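Side-chain contacts in single-stranded DNA-binding protein WHY3, chloroplastic (Arabidopsis thaliana, PDB 4KOQ), which binds single-stranded DNA as a homotetramer, maintaining plastid genome stability in chloroplasts and mediating transcriptional repression of the kinesin gene KP1 in the nucleus: residues T73-L78 / F153-L158; S116-N121 / A142-L147. All coordinates share one frame; numbering follows the deposited sequence.

Contact 1. Residues T73-L78 / F153-L158; sequences TEIGNL and FVLPHL
I75 meets L155 and L158 in a helix-to-helix packing contact of the Whirly fold, where the short helix 72-79, following the first four-stranded antiparallel sheet, rests on the C-terminal part of helix 141-158. The backbones come closest at I75 and L155, with 7.9 Å from I75 CA to L155 CA. No hydrogen bond crosses, so the evidence for the association is apolar touching alone.

The two branches of I75 divide the work. Its methyl CG2, placed opposite the backbone N by a chi1 of -64°, settles into the fork of L155: I75 CG2 lies 3.8 Å from L155 CG, with L155 CD1 and CD2 at nearly the same separation. These similar separations show the methyl straddled by the branch rather than touching one prong. The two side chains run alongside in opposite senses, and L155 CD2 also comes within 4.0 Å of I75 CB. The longer branch of I75 continues to its terminal methyl, where I75 CD1 touches L158 CD1 at 3.6 Å, the shortest approach of the contact; here the side chains of I75 and L158 lie roughly perpendicular.

L155 and L158 stand either side of a kink. P156 has no N-H to give to the preceding turn, and H157 N makes a weak bond to V154 O, whereas L158 N bonds V154 O at 3.0 Å.

Around this buried patch, V72 from helix 72-79 adds to the packing on L155 and L158, while F151 of helix 141-158 and L70 of strand 59-70 also touch I75. Beyond the chain, L155 packs on S149 of the second subunit and L158 on F164 of the third, so the contact lies close to two subunit interfaces of the homotetramer.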
loop_
_atom_site.group_PDB
_atom_site.type_symbol
_atom_site.label_atom_id
_atom_site.label_comp_id
_atom_site.label_asym_id
_atom_site.label_seq_id
_atom_site.Cartn_x
_atom_site.Cartn_y
_atom_site.Cartn_z
ATOM N N THR A 73 15.641 -0.690 -8.322
ATOM C CA THR A 73 16.222 -1.848 -7.617
ATOM C C THR A 73 16.846 -1.419 -6.303
ATOM O O THR A 73 16.702 -2.083 -5.309
ATOM C CB THR A 73 17.284 -2.563 -8.488
ATOM O OG1 THR A 73 16.651 -3.038 -9.680
ATOM C CG2 THR A 73 17.903 -3.745 -7.755
ATOM N N GLU A 74 17.508 -0.274 -6.311
ATOM C CA GLU A 74 18.095 0.267 -5.077
ATOM C C GLU A 74 17.071 0.635 -4.016
ATOM O O GLU A 74 17.269 0.364 -2.840
ATOM C CB GLU A 74 19.010 1.448 -5.417
ATOM C CG GLU A 74 20.271 1.010 -6.107
ATOM C CD GLU A 74 21.041 2.115 -6.849
ATOM O OE1 GLU A 74 20.547 3.253 -7.005
ATOM O OE2 GLU A 74 22.172 1.822 -7.337
ATOM N N ILE A 75 15.941 1.202 -4.446
ATOM C CA ILE A 75 14.811 1.392 -3.581
ATOM C C ILE A 75 14.381 0.058 -3.030
ATOM O O ILE A 75 14.093 -0.073 -1.852
ATOM C CB ILE A 75 13.646 2.082 -4.313
ATOM C CG1 ILE A 75 14.072 3.479 -4.736
ATOM C CG2 ILE A 75 12.427 2.066 -3.395
ATOM C CD1 ILE A 75 13.316 4.074 -5.923
ATOM N N GLY A 76 14.337 -0.981 -3.873
ATOM C CA GLY A 76 14.005 -2.281 -3.351
ATOM C C GLY A 76 14.944 -2.779 -2.258
ATOM O O GLY A 76 14.507 -3.397 -1.276
ATOM N N ASN A 77 16.228 -2.493 -2.404
ATOM C CA ASN A 77 17.154 -2.848 -1.356
ATOM C C ASN A 77 16.815 -2.174 -0.041
ATOM O O ASN A 77 16.839 -2.804 1.004
ATOM C CB ASN A 77 18.543 -2.431 -1.751
ATOM C CG ASN A 77 19.590 -3.288 -1.116
ATOM O OD1 ASN A 77 19.440 -3.770 0.021
ATOM N ND2 ASN A 77 20.620 -3.559 -1.865
ATOM N N LEU A 78 16.522 -0.885 -0.114
ATOM C CA LEU A 78 16.234 -0.096 1.087
ATOM C C LEU A 78 14.983 -0.568 1.766
ATOM O O LEU A 78 14.918 -0.584 2.987
ATOM C CB LEU A 78 16.116 1.391 0.749
ATOM C CG LEU A 78 17.446 2.014 0.340
ATOM C CD1 LEU A 78 17.264 3.466 0.023
ATOM C CD2 LEU A 78 18.402 1.855 1.488
ATOM N N PHE A 153 5.069 3.219 -1.823
ATOM C CA PHE A 153 4.089 3.947 -2.610
ATOM C C PHE A 153 4.579 4.240 -4.033
ATOM O O PHE A 153 3.842 4.080 -5.026
ATOM C CB PHE A 153 3.698 5.246 -1.919
ATOM C CG PHE A 153 3.000 6.212 -2.807
ATOM C CD1 PHE A 153 1.626 6.102 -3.015
ATOM C CD2 PHE A 153 3.681 7.220 -3.453
ATOM C CE1 PHE A 153 0.978 6.972 -3.842
ATOM C CE2 PHE A 153 3.007 8.097 -4.298
ATOM C CZ PHE A 153 1.660 7.962 -4.491
ATOM N N VAL A 154 5.807 4.719 -4.143
ATOM C CA VAL A 154 6.251 5.296 -5.396
ATOM C C VAL A 154 6.720 4.250 -6.393
ATOM O O VAL A 154 6.695 4.489 -7.596
ATOM C CB VAL A 154 7.322 6.391 -5.153
ATOM C CG1 VAL A 154 8.676 5.794 -4.959
ATOM C CG2 VAL A 154 7.287 7.393 -6.278
ATOM N N LEU A 155 7.119 3.088 -5.912
ATOM C CA LEU A 155 7.685 2.092 -6.799
ATOM C C LEU A 155 6.799 1.735 -8.018
ATOM O O LEU A 155 7.290 1.709 -9.139
ATOM C CB LEU A 155 8.082 0.843 -6.019
ATOM C CG LEU A 155 9.482 0.772 -5.400
ATOM C CD1 LEU A 155 9.579 -0.405 -4.438
ATOM C CD2 LEU A 155 10.566 0.650 -6.414
ATOM N N PRO A 156 5.497 1.470 -7.798
ATOM C CA PRO A 156 4.603 1.178 -8.949
ATOM C C PRO A 156 4.478 2.300 -9.962
ATOM O O PRO A 156 4.331 2.026 -11.160
ATOM C CB PRO A 156 3.260 0.845 -8.300
ATOM C CG PRO A 156 3.429 1.035 -6.873
ATOM C CD PRO A 156 4.836 1.236 -6.507
ATOM N N HIS A 157 4.619 3.542 -9.520
ATOM C CA HIS A 157 4.651 4.677 -10.426
ATOM C C HIS A 157 5.928 4.753 -11.189
ATOM O O HIS A 157 5.911 5.062 -12.379
ATOM C CB HIS A 157 4.447 5.964 -9.619
ATOM C CG HIS A 157 3.145 5.979 -8.896
ATOM N ND1 HIS A 157 1.993 6.488 -9.460
ATOM C CD2 HIS A 157 2.797 5.515 -7.671
ATOM C CE1 HIS A 157 0.990 6.333 -8.611
ATOM N NE2 HIS A 157 1.446 5.732 -7.526
ATOM N N LEU A 158 7.056 4.449 -10.536
ATOM C CA LEU A 158 8.332 4.543 -11.209
ATOM C C LEU A 158 8.494 3.519 -12.324
ATOM O O LEU A 158 9.261 3.771 -13.289
ATOM C CB LEU A 158 9.530 4.450 -10.263
ATOM C CG LEU A 158 9.560 5.454 -9.111
ATOM C CD1 LEU A 158 10.804 5.264 -8.258
ATOM C CD2 LEU A 158 9.434 6.883 -9.533
#

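Contact 2. Residues S116-N121 / A142-L147; sequences SGRFFN and AEFAVL
F144 is gripped by R118 and F120, two residues of strand 117-126 that point from one face of the second sheet to residues 142-147 of helix 141-158. The axes of the short segments 117-121 and 142-147 run 76° apart and approach to 7.9 Å. The tight part is the aliphatic stem of R118: its CG sits 3.8 Å from the centroid of the F144 ring, only 11° off the ring normal, which identifies a CH-pi contact centred over the face. R118 CG lies beside the backbone N, anti to the carbonyl carbon; a bend at chi2 then swings the guanidinium off toward the carbonyls of G82 and E85.

Approaches at the rim are slightly longer. F120 CZ comes to 4.0 Å from F144 CE1, each atom near the plane of the other ring, so the phenyls meet edge against edge and do not stack. F120 CZ reaches L147 CD1 at 4.1 Å, and R118 NE lies 4.0 Å from F144 CE2 with the guanidinium tilted 46° to the ring. On the solvent side, the partly exposed E143 makes a salt bridge to K17, in the segment that, by similarity, is required for ssDNA binding.

The chemistry splits R118 in two: methylene carbon serves the aromatic face, while NH2 and NH1 are satisfied by the loop carbonyls of G82 and E85. No hydrogen bond crosses between helix and strand; they meet through a CH-pi contact and apolar packing.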
loop_
_atom_site.group_PDB
_atom_site.type_symbol
_atom_site.label_atom_id
_atom_site.label_comp_id
_atom_site.label_asym_id
_atom_site.label_seq_id
_atom_site.Cartn_x
_atom_site.Cartn_y
_atom_site.Cartn_z
ATOM N N SER A 116 18.355 2.669 16.778
ATOM C CA SER A 116 17.540 3.868 16.775
ATOM C C SER A 116 17.364 4.462 15.373
ATOM O O SER A 116 16.875 5.577 15.239
ATOM C CB SER A 116 18.210 4.911 17.648
ATOM O OG SER A 116 19.527 5.119 17.179
ATOM N N GLY A 117 17.751 3.747 14.328
ATOM C CA GLY A 117 17.571 4.307 12.990
ATOM C C GLY A 117 18.679 3.955 12.040
ATOM O O GLY A 117 19.279 2.882 12.166
ATOM N N ARG A 118 18.920 4.833 11.067
ATOM C CA ARG A 118 19.851 4.543 9.966
ATOM C C ARG A 118 20.819 5.701 9.728
ATOM O O ARG A 118 20.501 6.865 9.953
ATOM C CB ARG A 118 19.093 4.247 8.668
ATOM C CG ARG A 118 18.133 3.058 8.736
ATOM C CD ARG A 118 18.835 1.774 8.461
ATOM N NE ARG A 118 17.965 0.632 8.632
ATOM C CZ ARG A 118 18.356 -0.627 8.517
ATOM N NH1 ARG A 118 19.616 -0.914 8.260
ATOM N NH2 ARG A 118 17.483 -1.596 8.709
ATOM N N PHE A 119 21.996 5.364 9.221
ATOM C CA PHE A 119 23.014 6.353 8.916
ATOM C C PHE A 119 23.178 6.340 7.417
ATOM O O PHE A 119 23.552 5.321 6.877
ATOM C CB PHE A 119 24.305 5.934 9.643
ATOM C CG PHE A 119 25.272 7.055 9.929
ATOM C CD1 PHE A 119 24.832 8.327 10.315
ATOM C CD2 PHE A 119 26.634 6.821 9.877
ATOM C CE1 PHE A 119 25.742 9.356 10.607
ATOM C CE2 PHE A 119 27.544 7.839 10.177
ATOM C CZ PHE A 119 27.088 9.112 10.550
ATOM N N PHE A 120 22.901 7.453 6.736
ATOM C CA PHE A 120 23.131 7.549 5.317
ATOM C C PHE A 120 24.442 8.279 5.051
ATOM O O PHE A 120 24.719 9.323 5.631
ATOM C CB PHE A 120 22.054 8.388 4.623
ATOM C CG PHE A 120 20.734 7.666 4.411
ATOM C CD1 PHE A 120 20.162 6.917 5.403
ATOM C CD2 PHE A 120 20.075 7.799 3.205
ATOM C CE1 PHE A 120 18.919 6.285 5.190
ATOM C CE2 PHE A 120 18.842 7.187 3.007
ATOM C CZ PHE A 120 18.278 6.458 3.997
ATOM N N ASN A 121 25.194 7.790 4.088
ATOM C CA ASN A 121 26.434 8.475 3.739
ATOM C C ASN A 121 26.560 8.546 2.237
ATOM O O ASN A 121 26.467 7.528 1.581
ATOM C CB ASN A 121 27.590 7.693 4.347
ATOM C CG ASN A 121 28.951 8.196 3.888
ATOM O OD1 ASN A 121 29.811 7.412 3.520
ATOM N ND2 ASN A 121 29.128 9.506 3.881
ATOM N N ALA A 142 11.729 6.469 12.970
ATOM C CA ALA A 142 10.471 7.091 12.530
ATOM C C ALA A 142 10.609 7.750 11.169
ATOM O O ALA A 142 9.754 7.619 10.304
ATOM C CB ALA A 142 10.032 8.105 13.531
ATOM N N GLU A 143 11.720 8.443 10.956
ATOM C CA GLU A 143 11.973 9.074 9.656
ATOM C C GLU A 143 12.194 8.014 8.586
ATOM O O GLU A 143 11.724 8.140 7.450
ATOM C CB GLU A 143 13.192 10.030 9.744
ATOM C CG GLU A 143 12.924 11.289 10.529
ATOM C CD GLU A 143 14.180 11.987 11.063
ATOM O OE1 GLU A 143 15.278 11.381 11.124
ATOM O OE2 GLU A 143 14.049 13.170 11.411
ATOM N N PHE A 144 12.887 6.947 8.931
ATOM C CA PHE A 144 13.117 5.880 7.975
ATOM C C PHE A 144 11.793 5.200 7.628
ATOM O O PHE A 144 11.569 4.789 6.486
ATOM C CB PHE A 144 14.184 4.890 8.476
ATOM C CG PHE A 144 14.680 3.960 7.413
ATOM C CD1 PHE A 144 15.484 4.443 6.391
ATOM C CD2 PHE A 144 14.374 2.626 7.439
ATOM C CE1 PHE A 144 15.930 3.578 5.361
ATOM C CE2 PHE A 144 14.833 1.757 6.424
ATOM C CZ PHE A 144 15.612 2.255 5.399
ATOM N N ALA A 145 10.887 5.073 8.599
ATOM C CA ALA A 145 9.573 4.481 8.323
ATOM C C ALA A 145 8.743 5.293 7.308
ATOM O O ALA A 145 7.994 4.713 6.491
ATOM C CB ALA A 145 8.739 4.298 9.658
ATOM N N VAL A 146 8.867 6.609 7.385
ATOM C CA VAL A 146 8.237 7.512 6.436
ATOM C C VAL A 146 8.810 7.185 5.052
ATOM O O VAL A 146 8.066 7.058 4.077
ATOM C CB VAL A 146 8.506 8.963 6.762
ATOM C CG1 VAL A 146 7.990 9.905 5.651
ATOM C CG2 VAL A 146 7.829 9.342 8.079
ATOM N N LEU A 147 10.134 7.087 4.960
ATOM C CA LEU A 147 10.756 6.686 3.663
ATOM C C LEU A 147 10.284 5.348 3.142
ATOM O O LEU A 147 9.944 5.214 1.951
ATOM C CB LEU A 147 12.292 6.703 3.749
ATOM C CG LEU A 147 12.930 8.020 4.140
ATOM C CD1 LEU A 147 14.473 7.966 4.125
ATOM C CD2 LEU A 147 12.431 9.162 3.265
#

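How the contacts relate
Both contacts are buried and both use helix 141-158, with contact 2 near its start and contact 1 at its end, their centres about 16 Å apart. They connect directly where L78 O packs against F144 CZ at 3.8 Å. Contact 1 joins two helices through purely aliphatic branches; contact 2 joins helix to strand through aromatic rings and an arginine stem, its centre about 14 Å from the centre of the chain, against about 9 Å for contact 1. The chain between the segments of contact 1 contains both segments of contact 2. Each also reaches the third subunit: V154 in contact 1 packs on its F164, and V146 in contact 2 on its V72.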